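Local coordinates for flagellar basal body protein (Helicobacter pylori, PDB 5NPY) that probably builds part of the flagellar hook, the curved joint that passes torque from the rotary motor to the filament, at residues Q283-L286 with K287-G291; N295-K298 with S299-A303; T511-Q514 with G515-K518. All coordinates share one frame; numbering follows the deposited sequence.

How the contacts relate
Three local contacts, each within one continuous run of the chain, illustrate how segments of secondary structure are begun and ended. In chain order, contact 1 closes helix 279-289, contact 2 ends strand 293-298 and opens the loop to strand 308-313, and contact 3 turns the chain after strand 499-509 into strand 517-519. Contacts 1 and 2 adjoin in sequence, their centres about 22 Å apart, on one side of the molecule. Contact 3 lies on the opposite side of the chain's centre, its centre about 98 Å from that of contact 1 and about 92 Å from that of contact 2, as suits an elongated, multidomain hook subunit.

Contact 1 of 3, residues Q283-L286 with K287-G291; sequences QKLL and KEKTG
Leu286 and Thr290 meet at the C-terminal end of helix 279-289, where one carbonyl serves two donors. Leu286 O accepts the hydroxyl of Thr290, OG1 lying 2.7 Å away, and also the backbone N of Thr290 at 3.2 Å. The hydroxyl arrives 20° from the carbonyl plane, whereas the amide stands well above it, so the two use different directions around the oxygen. A chi1 of 80° turns OG1 back over the last turn of the helix, and OG1 has a second partner in Leu292 N.

Regular helical bonds precede this end. Lys287 N donates to Gln283 O, Glu288 N to Lys284 O and Lys289 N to Leu285 O, the last at 3.2 Å.

Apolar contact follows the same spacing: Leu286 CD1 lies 4.0 Å from Thr290 CG2. The same methyl also sits beside the hydroxyl oxygen. On the exposed side, Lys284 and Glu288 bring opposite charges near each other without a salt bridge, Lys284 NZ being 4.3 Å from Glu288 OE2; their attraction is probably modest.

Several faces of the helix are covered by neighbours. Gln283 NE2 bonds to Leu294 O in strand 293-298, Leu285 and Lys289 rest on Phe264 of strand 260-266, and Thr290 packs against Val250 and Ile252 of strand 247-252.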
ATOM      1  N   GLN A 283      13.477 -36.181   6.623  1.00 27.00           N
ATOM      2  CA  GLN A 283      12.733 -37.347   7.082  1.00 18.48           C
ATOM      3  C   GLN A 283      13.002 -38.554   6.184  1.00 25.58           C
ATOM      4  O   GLN A 283      13.369 -39.638   6.659  1.00 26.53           O
ATOM      5  CB  GLN A 283      11.247 -37.005   7.113  1.00 19.11           C
ATOM      6  CG  GLN A 283      10.335 -38.130   7.527  1.00 27.14           C
ATOM      7  CD  GLN A 283       8.881 -37.840   7.207  1.00 30.71           C
ATOM      8  OE1 GLN A 283       8.491 -37.799   6.036  1.00 26.42           O
ATOM      9  NE2 GLN A 283       8.070 -37.620   8.251  1.00 27.10           N
ATOM     10  N   LYS A 284      12.861 -38.357   4.874  1.00 26.42           N
ATOM     11  CA  LYS A 284      13.081 -39.419   3.897  1.00 30.28           C
ATOM     12  C   LYS A 284      14.508 -39.941   3.960  1.00 35.89           C
ATOM     13  O   LYS A 284      14.740 -41.153   3.920  1.00 37.27           O
ATOM     14  CB  LYS A 284      12.764 -38.882   2.496  1.00 30.73           C
ATOM     15  CG  LYS A 284      12.664 -39.910   1.396  1.00 40.93           C
ATOM     16  CD  LYS A 284      12.605 -39.220   0.049  1.00 41.62           C
ATOM     17  CE  LYS A 284      12.371 -40.212  -1.068  1.00 44.60           C
ATOM     18  NZ  LYS A 284      13.167 -39.863  -2.280  1.00 39.32           N
ATOM     19  N   LEU A 285      15.479 -39.037   4.056  1.00 43.03           N
ATOM     20  CA  LEU A 285      16.877 -39.448   4.116  1.00 36.81           C
ATOM     21  C   LEU A 285      17.157 -40.235   5.391  1.00 32.87           C
ATOM     22  O   LEU A 285      17.779 -41.303   5.345  1.00 30.25           O
ATOM     23  CB  LEU A 285      17.763 -38.208   4.011  1.00 30.61           C
ATOM     24  CG  LEU A 285      19.259 -38.323   3.785  1.00 41.20           C
ATOM     25  CD1 LEU A 285      19.565 -39.137   2.518  1.00 39.59           C
ATOM     26  CD2 LEU A 285      19.837 -36.901   3.701  1.00 37.48           C
ATOM     27  N   LEU A 286      16.655 -39.749   6.529  1.00 33.14           N
ATOM     28  CA  LEU A 286      16.815 -40.462   7.795  1.00 39.33           C
ATOM     29  C   LEU A 286      16.109 -41.817   7.803  1.00 45.84           C
ATOM     30  O   LEU A 286      16.585 -42.752   8.452  1.00 47.11           O
ATOM     31  CB  LEU A 286      16.290 -39.604   8.935  1.00 33.34           C
ATOM     32  CG  LEU A 286      16.380 -40.197  10.329  1.00 43.66           C
ATOM     33  CD1 LEU A 286      17.831 -40.244  10.791  1.00 42.15           C
ATOM     34  CD2 LEU A 286      15.521 -39.360  11.261  1.00 42.59           C
ATOM     35  N   LYS A 287      14.970 -41.945   7.119  1.00 42.57           N
ATOM     36  CA  LYS A 287      14.252 -43.217   7.146  1.00 37.14           C
ATOM     37  C   LYS A 287      14.970 -44.280   6.329  1.00 42.92           C
ATOM     38  O   LYS A 287      15.041 -45.438   6.743  1.00 49.49           O
ATOM     39  CB  LYS A 287      12.822 -43.046   6.632  1.00 39.26           C
ATOM     40  CG  LYS A 287      11.996 -44.339   6.667  1.00 38.85           C
ATOM     41  CD  LYS A 287      11.830 -44.882   8.104  1.00 41.61           C
ATOM     42  CE  LYS A 287      10.724 -45.947   8.175  1.00 52.50           C
ATOM     43  NZ  LYS A 287      10.552 -46.559   9.525  1.00 59.48           N
ATOM     44  N   GLU A 288      15.498 -43.907   5.161  1.00 39.78           N
ATOM     45  CA  GLU A 288      16.175 -44.866   4.293  1.00 37.45           C
ATOM     46  C   GLU A 288      17.500 -45.349   4.895  1.00 50.28           C
ATOM     47  O   GLU A 288      17.775 -46.556   4.920  1.00 49.30           O
ATOM     48  CB  GLU A 288      16.389 -44.231   2.920  1.00 29.79           C
ATOM     49  CG  GLU A 288      15.071 -43.897   2.251  1.00 44.39           C
ATOM     50  CD  GLU A 288      15.233 -43.178   0.929  1.00 58.23           C
ATOM     51  OE1 GLU A 288      16.286 -42.533   0.735  1.00 67.72           O
ATOM     52  OE2 GLU A 288      14.303 -43.264   0.092  1.00 57.98           O
ATOM     53  N   LYS A 289      18.329 -44.431   5.403  1.00 50.85           N
ATOM     54  CA  LYS A 289      19.675 -44.812   5.841  1.00 45.87           C
ATOM     55  C   LYS A 289      19.680 -45.452   7.226  1.00 37.83           C
ATOM     56  O   LYS A 289      20.464 -46.370   7.485  1.00 38.38           O
ATOM     57  CB  LYS A 289      20.598 -43.592   5.819  1.00 43.09           C
ATOM     58  CG  LYS A 289      20.721 -42.950   4.445  1.00 47.59           C
ATOM     59  CD  LYS A 289      21.449 -43.903   3.507  1.00 55.17           C
ATOM     60  CE  LYS A 289      21.557 -43.329   2.111  1.00 57.42           C
ATOM     61  NZ  LYS A 289      21.396 -44.377   1.074  1.00 64.46           N
ATOM     62  N   THR A 290      18.868 -44.955   8.140  1.00 44.20           N
ATOM     63  CA  THR A 290      18.684 -45.580   9.435  1.00 41.09           C
ATOM     64  C   THR A 290      17.306 -46.232   9.428  1.00 51.08           C
ATOM     65  O   THR A 290      16.652 -46.332   8.387  1.00 60.20           O
ATOM     66  CB  THR A 290      18.842 -44.547  10.553  1.00 33.04           C
ATOM     67  OG1 THR A 290      17.632 -43.795  10.683  1.00 43.08           O
ATOM     68  CG2 THR A 290      19.984 -43.587  10.237  1.00 32.62           C
ATOM     69  N   GLY A 291      16.843 -46.675  10.583  1.00 44.56           N
ATOM     70  CA  GLY A 291      15.479 -47.146  10.651  1.00 47.98           C
ATOM     71  C   GLY A 291      14.503 -46.131  11.195  1.00 45.37           C
ATOM     72  O   GLY A 291      13.319 -46.454  11.349  1.00 38.92           O
TER

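Contact 2 of 3, residues N295-K298 with S299-A303; sequences NLIK and SEKDA
Lys298 has CG beside its own backbone N (chi1 -62°) and an extended chain beyond, whereas Lys301 folds at chi2 (88°) and again at chi4. The straight chain runs out along the loop from the end of the strand toward Ala303; the two bends carry the end of Lys301 back across it, so that the side chains cross at about a right angle.

At the far end of its chain, Lys298 NZ donates to Ala303 O, 2.9 Å away and in the carbonyl plane. The same ammonium also bonds to Lys304 O and Gly217 O. Three backbone carbonyls thus grip one charged group and fix its position, tying the strand's last residue to the far side of the turn and to a separate loop.

Lys301 makes its contact largely through its aliphatic part, with its NZ lying beside Lys298 CG at 3.4 Å. Its CE lies 3.2 Å from Lys298 N and 3.9 Å from Ile297 CB, and its CD approaches Lys298 CB at 3.6 Å. Its ammonium is linked back to the strand by water: the water accepts from Lys301 NZ at 3.0 Å and donates to Leu296 O at 2.9 Å. The two lysine nitrogens stay 5.5 Å apart, NZ of Lys298 from NZ of Lys301, and their separate oxygen partners probably ease the like charges.

The loop itself is shaped by a type I beta turn from Glu300 to Ala303, closed by Ala303 N donating to Glu300 O. It leads from strand 293-298 toward its antiparallel partner 308-313. Backbone bonds of Asn295 with Glu311 and Ile297 with Leu309 join these strands, and Ser299 pairs with Pro307 just beyond them.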
ATOM      1  N   ASN A 295       9.435 -37.202  13.131  1.00 27.73           N
ATOM      2  CA  ASN A 295       8.026 -36.856  13.278  1.00 28.61           C
ATOM      3  C   ASN A 295       7.849 -35.445  13.835  1.00 30.41           C
ATOM      4  O   ASN A 295       8.680 -34.953  14.606  1.00 21.84           O
ATOM      5  CB  ASN A 295       7.311 -37.843  14.219  1.00 37.90           C
ATOM      6  CG  ASN A 295       7.262 -39.266  13.665  1.00 34.75           C
ATOM      7  OD1 ASN A 295       7.541 -40.229  14.383  1.00 28.42           O
ATOM      8  ND2 ASN A 295       6.908 -39.400  12.382  1.00 27.02           N
ATOM      9  N   LEU A 296       6.744 -34.808  13.444  1.00 22.12           N
ATOM     10  CA  LEU A 296       6.233 -33.617  14.116  1.00 28.88           C
ATOM     11  C   LEU A 296       5.227 -34.025  15.197  1.00 40.69           C
ATOM     12  O   LEU A 296       4.242 -34.716  14.900  1.00 37.53           O
ATOM     13  CB  LEU A 296       5.573 -32.681  13.110  1.00 23.15           C
ATOM     14  CG  LEU A 296       5.087 -31.352  13.680  1.00 28.87           C
ATOM     15  CD1 LEU A 296       6.265 -30.509  14.056  1.00 25.79           C
ATOM     16  CD2 LEU A 296       4.200 -30.643  12.678  1.00 36.09           C
ATOM     17  N   ILE A 297       5.466 -33.591  16.445  1.00 37.86           N
ATOM     18  CA  ILE A 297       4.596 -33.920  17.576  1.00 38.51           C
ATOM     19  C   ILE A 297       4.252 -32.664  18.382  1.00 33.86           C
ATOM     20  O   ILE A 297       4.944 -31.644  18.339  1.00 28.28           O
ATOM     21  CB  ILE A 297       5.222 -34.982  18.517  1.00 34.95           C
ATOM     22  CG1 ILE A 297       6.581 -34.511  19.037  1.00 31.20           C
ATOM     23  CG2 ILE A 297       5.371 -36.324  17.833  1.00 27.51           C
ATOM     24  CD1 ILE A 297       6.907 -35.000  20.416  1.00 30.83           C
ATOM     25  N   LYS A 298       3.167 -32.754  19.141  1.00 37.73           N
ATOM     26  CA  LYS A 298       2.814 -31.695  20.077  1.00 35.66           C
ATOM     27  C   LYS A 298       3.503 -31.953  21.403  1.00 39.98           C
ATOM     28  O   LYS A 298       3.541 -33.086  21.884  1.00 48.66           O
ATOM     29  CB  LYS A 298       1.307 -31.617  20.297  1.00 27.38           C
ATOM     30  CG  LYS A 298       0.478 -31.298  19.085  1.00 21.00           C
ATOM     31  CD  LYS A 298      -0.987 -31.318  19.500  1.00 24.46           C
ATOM     32  CE  LYS A 298      -1.899 -30.689  18.475  1.00 29.53           C
ATOM     33  NZ  LYS A 298      -3.325 -30.730  18.943  1.00 34.03           N
ATOM     34  N   SER A 299       4.058 -30.891  21.988  1.00 42.10           N
ATOM     35  CA  SER A 299       4.739 -30.997  23.271  1.00 39.87           C
ATOM     36  C   SER A 299       3.782 -31.318  24.409  1.00 40.67           C
ATOM     37  O   SER A 299       4.230 -31.757  25.476  1.00 35.98           O
ATOM     38  CB  SER A 299       5.459 -29.689  23.580  1.00 26.18           C
ATOM     39  OG  SER A 299       4.526 -28.625  23.576  1.00 27.21           O
ATOM     40  N   GLU A 300       2.489 -31.075  24.205  1.00 41.81           N
ATOM     41  CA  GLU A 300       1.424 -31.366  25.164  1.00 47.26           C
ATOM     42  C   GLU A 300       0.243 -31.804  24.299  1.00 41.24           C
ATOM     43  O   GLU A 300      -0.446 -30.963  23.718  1.00 34.74           O
ATOM     44  CB  GLU A 300       1.107 -30.139  26.009  1.00 49.88           C
ATOM     45  CG  GLU A 300      -0.226 -30.158  26.727  1.00 69.52           C
ATOM     46  CD  GLU A 300      -0.625 -28.770  27.212  1.00 80.99           C
ATOM     47  OE1 GLU A 300       0.165 -27.824  26.995  1.00 81.05           O
ATOM     48  OE2 GLU A 300      -1.726 -28.622  27.793  1.00 85.67           O
ATOM     49  N   LYS A 301       0.045 -33.121  24.174  1.00 45.79           N
ATOM     50  CA  LYS A 301      -0.741 -33.636  23.054  1.00 55.32           C
ATOM     51  C   LYS A 301      -2.244 -33.475  23.243  1.00 62.24           C
ATOM     52  O   LYS A 301      -2.996 -33.597  22.269  1.00 64.88           O
ATOM     53  CB  LYS A 301      -0.387 -35.100  22.774  1.00 56.20           C
ATOM     54  CG  LYS A 301      -0.232 -35.404  21.252  1.00 64.17           C
ATOM     55  CD  LYS A 301       1.214 -35.158  20.736  1.00 59.78           C
ATOM     56  CE  LYS A 301       1.384 -35.427  19.225  1.00 45.20           C
ATOM     57  NZ  LYS A 301       0.564 -34.611  18.282  1.00 38.97           N
ATOM     58  N   ASP A 302      -2.706 -33.191  24.450  1.00 63.01           N
ATOM     59  CA  ASP A 302      -4.113 -32.860  24.612  1.00 72.10           C
ATOM     60  C   ASP A 302      -4.389 -31.386  24.392  1.00 64.05           C
ATOM     61  O   ASP A 302      -5.557 -31.010  24.231  1.00 68.66           O
ATOM     62  CB  ASP A 302      -4.599 -33.286  25.996  1.00 87.27           C
ATOM     63  CG  ASP A 302      -4.161 -34.688  26.341  1.00 99.68           C
ATOM     64  OD1 ASP A 302      -4.981 -35.620  26.197  1.00102.05           O
ATOM     65  OD2 ASP A 302      -2.985 -34.856  26.735  1.00105.22           O
ATOM     66  N   ALA A 303      -3.352 -30.551  24.371  1.00 44.71           N
ATOM     67  CA  ALA A 303      -3.541 -29.148  24.042  1.00 40.83           C
ATOM     68  C   ALA A 303      -3.935 -28.996  22.581  1.00 37.28           C
ATOM     69  O   ALA A 303      -3.451 -29.725  21.711  1.00 40.10           O
ATOM     70  CB  ALA A 303      -2.276 -28.338  24.317  1.00 36.96           C
TER
HETATM   71  O   HOH W   1       2.101 -36.188  16.228  1.00 40.69           O

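Contact 3 of 3, residues T511-Q514 with G515-K518; sequences TNDQ and GLRK
Asn512 and Gly515 are joined by the first of two backbone hydrogen bonds that make this tight turn. Gly515 N donates to Asn512 O at 3.0 Å, and one residue later Leu516 N donates to Asp513 O at 3.1 Å. Both links span three residues, the spacing of a 3-10 turn.

Side-chain contacts are closer to van der Waals packing. With CG anti to its backbone N (chi1 -176°), Asn512 brings its amide over the start of Gly515, ND2 lying 3.3 Å from Gly515 N; both nitrogens are donors, and no bond forms between them. Leu516 rests its CB 3.5 Å from Asp513 O, and its side chain also touches Trp96, Met526 and Tyr524.

Polar partners beyond the turn anchor both halves: Asp513 OD2 accepts from Trp96 NE1, and Gly515 O accepts from Gln527 NE2. The chemistry thus implies a turn whose own amides and carbonyls set its curvature, while an aspartate-tryptophan bond and the buried leucine hold it against the surrounding loops and strand 523-525 as strand 517-519 begins.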
ATOM      1  N   THR A 511      -2.037  41.840 -24.965  1.00 51.86           N
ATOM      2  CA  THR A 511      -0.863  42.604 -25.361  1.00 52.74           C
ATOM      3  C   THR A 511      -1.141  44.100 -25.440  1.00 54.33           C
ATOM      4  O   THR A 511      -0.192  44.883 -25.564  1.00 52.70           O
ATOM      5  CB  THR A 511      -0.329  42.110 -26.709  1.00 54.19           C
ATOM      6  OG1 THR A 511      -1.348  42.252 -27.714  1.00 50.88           O
ATOM      7  CG2 THR A 511       0.120  40.646 -26.611  1.00 50.50           C
ATOM      8  N   ASN A 512      -2.408  44.517 -25.363  1.00 53.54           N
ATOM      9  CA  ASN A 512      -2.733  45.945 -25.350  1.00 55.22           C
ATOM     10  C   ASN A 512      -4.001  46.161 -24.513  1.00 59.44           C
ATOM     11  O   ASN A 512      -5.113  46.163 -25.043  1.00 61.49           O
ATOM     12  CB  ASN A 512      -2.908  46.483 -26.759  1.00 50.04           C
ATOM     13  CG  ASN A 512      -3.149  47.970 -26.764  1.00 47.36           C
ATOM     14  OD1 ASN A 512      -2.567  48.683 -25.951  1.00 47.80           O
ATOM     15  ND2 ASN A 512      -4.029  48.446 -27.647  1.00 41.45           N
ATOM     16  N   ASP A 513      -3.812  46.389 -23.208  1.00 54.26           N
ATOM     17  CA  ASP A 513      -4.953  46.656 -22.329  1.00 54.34           C
ATOM     18  C   ASP A 513      -5.667  47.950 -22.698  1.00 55.28           C
ATOM     19  O   ASP A 513      -6.866  48.094 -22.422  1.00 50.79           O
ATOM     20  CB  ASP A 513      -4.505  46.721 -20.867  1.00 53.59           C
ATOM     21  CG  ASP A 513      -4.199  45.360 -20.285  1.00 50.26           C
ATOM     22  OD1 ASP A 513      -3.265  45.278 -19.463  1.00 47.20           O
ATOM     23  OD2 ASP A 513      -4.891  44.376 -20.648  1.00 52.97           O
ATOM     24  N   GLN A 514      -4.948  48.905 -23.304  1.00 55.01           N
ATOM     25  CA  GLN A 514      -5.575  50.140 -23.771  1.00 50.74           C
ATOM     26  C   GLN A 514      -6.669  49.869 -24.806  1.00 50.35           C
ATOM     27  O   GLN A 514      -7.591  50.680 -24.956  1.00 53.55           O
ATOM     28  CB  GLN A 514      -4.520  51.082 -24.364  1.00 42.19           C
ATOM     29  CG  GLN A 514      -3.246  51.235 -23.546  1.00 52.59           C
ATOM     30  CD  GLN A 514      -2.183  52.092 -24.251  1.00 56.09           C
ATOM     31  OE1 GLN A 514      -2.498  53.119 -24.868  1.00 52.87           O
ATOM     32  NE2 GLN A 514      -0.920  51.664 -24.162  1.00 44.47           N
ATOM     33  N   GLY A 515      -6.585  48.744 -25.524  1.00 47.96           N
ATOM     34  CA  GLY A 515      -7.581  48.384 -26.523  1.00 42.92           C
ATOM     35  C   GLY A 515      -8.904  47.900 -25.959  1.00 41.10           C
ATOM     36  O   GLY A 515      -9.847  47.688 -26.732  1.00 46.69           O
ATOM     37  N   LEU A 516      -9.000  47.718 -24.647  1.00 39.82           N
ATOM     38  CA  LEU A 516     -10.271  47.359 -24.029  1.00 49.50           C
ATOM     39  C   LEU A 516     -11.157  48.591 -23.806  1.00 56.69           C
ATOM     40  O   LEU A 516     -10.670  49.717 -23.643  1.00 54.88           O
ATOM     41  CB  LEU A 516     -10.039  46.653 -22.692  1.00 43.66           C
ATOM     42  CG  LEU A 516      -9.282  45.325 -22.644  1.00 40.24           C
ATOM     43  CD1 LEU A 516      -9.093  44.935 -21.182  1.00 36.21           C
ATOM     44  CD2 LEU A 516     -10.001  44.214 -23.424  1.00 28.38           C
ATOM     45  N   ARG A 517     -12.473  48.355 -23.783  1.00 57.28           N
ATOM     46  CA  ARG A 517     -13.477  49.385 -23.527  1.00 50.99           C
ATOM     47  C   ARG A 517     -13.857  49.392 -22.053  1.00 54.86           C
ATOM     48  O   ARG A 517     -14.143  48.341 -21.474  1.00 63.91           O
ATOM     49  CB  ARG A 517     -14.731  49.163 -24.378  1.00 51.88           C
ATOM     50  CG  ARG A 517     -15.924  50.069 -24.016  1.00 53.73           C
ATOM     51  CD  ARG A 517     -17.214  49.630 -24.719  1.00 54.97           C
ATOM     52  NE  ARG A 517     -17.075  49.609 -26.176  1.00 67.82           N
ATOM     53  CZ  ARG A 517     -17.910  48.983 -27.006  1.00 70.49           C
ATOM     54  NH1 ARG A 517     -18.949  48.319 -26.524  1.00 71.76           N
ATOM     55  NH2 ARG A 517     -17.704  49.016 -28.317  1.00 65.82           N
ATOM     56  N   LYS A 518     -13.889  50.577 -21.463  1.00 55.78           N
ATOM     57  CA  LYS A 518     -14.284  50.748 -20.075  1.00 54.64           C
ATOM     58  C   LYS A 518     -15.799  50.911 -19.991  1.00 68.62           C
ATOM     59  O   LYS A 518     -16.395  51.647 -20.784  1.00 75.08           O
ATOM     60  CB  LYS A 518     -13.573  51.964 -19.487  1.00 53.65           C
ATOM     61  CG  LYS A 518     -13.298  51.891 -18.008  1.00 58.62           C
ATOM     62  CD  LYS A 518     -12.152  52.818 -17.650  1.00 61.29           C
ATOM     63  CE  LYS A 518     -12.544  53.752 -16.526  1.00 69.19           C
ATOM     64  NZ  LYS A 518     -13.136  53.005 -15.395  1.00 70.01           N
TER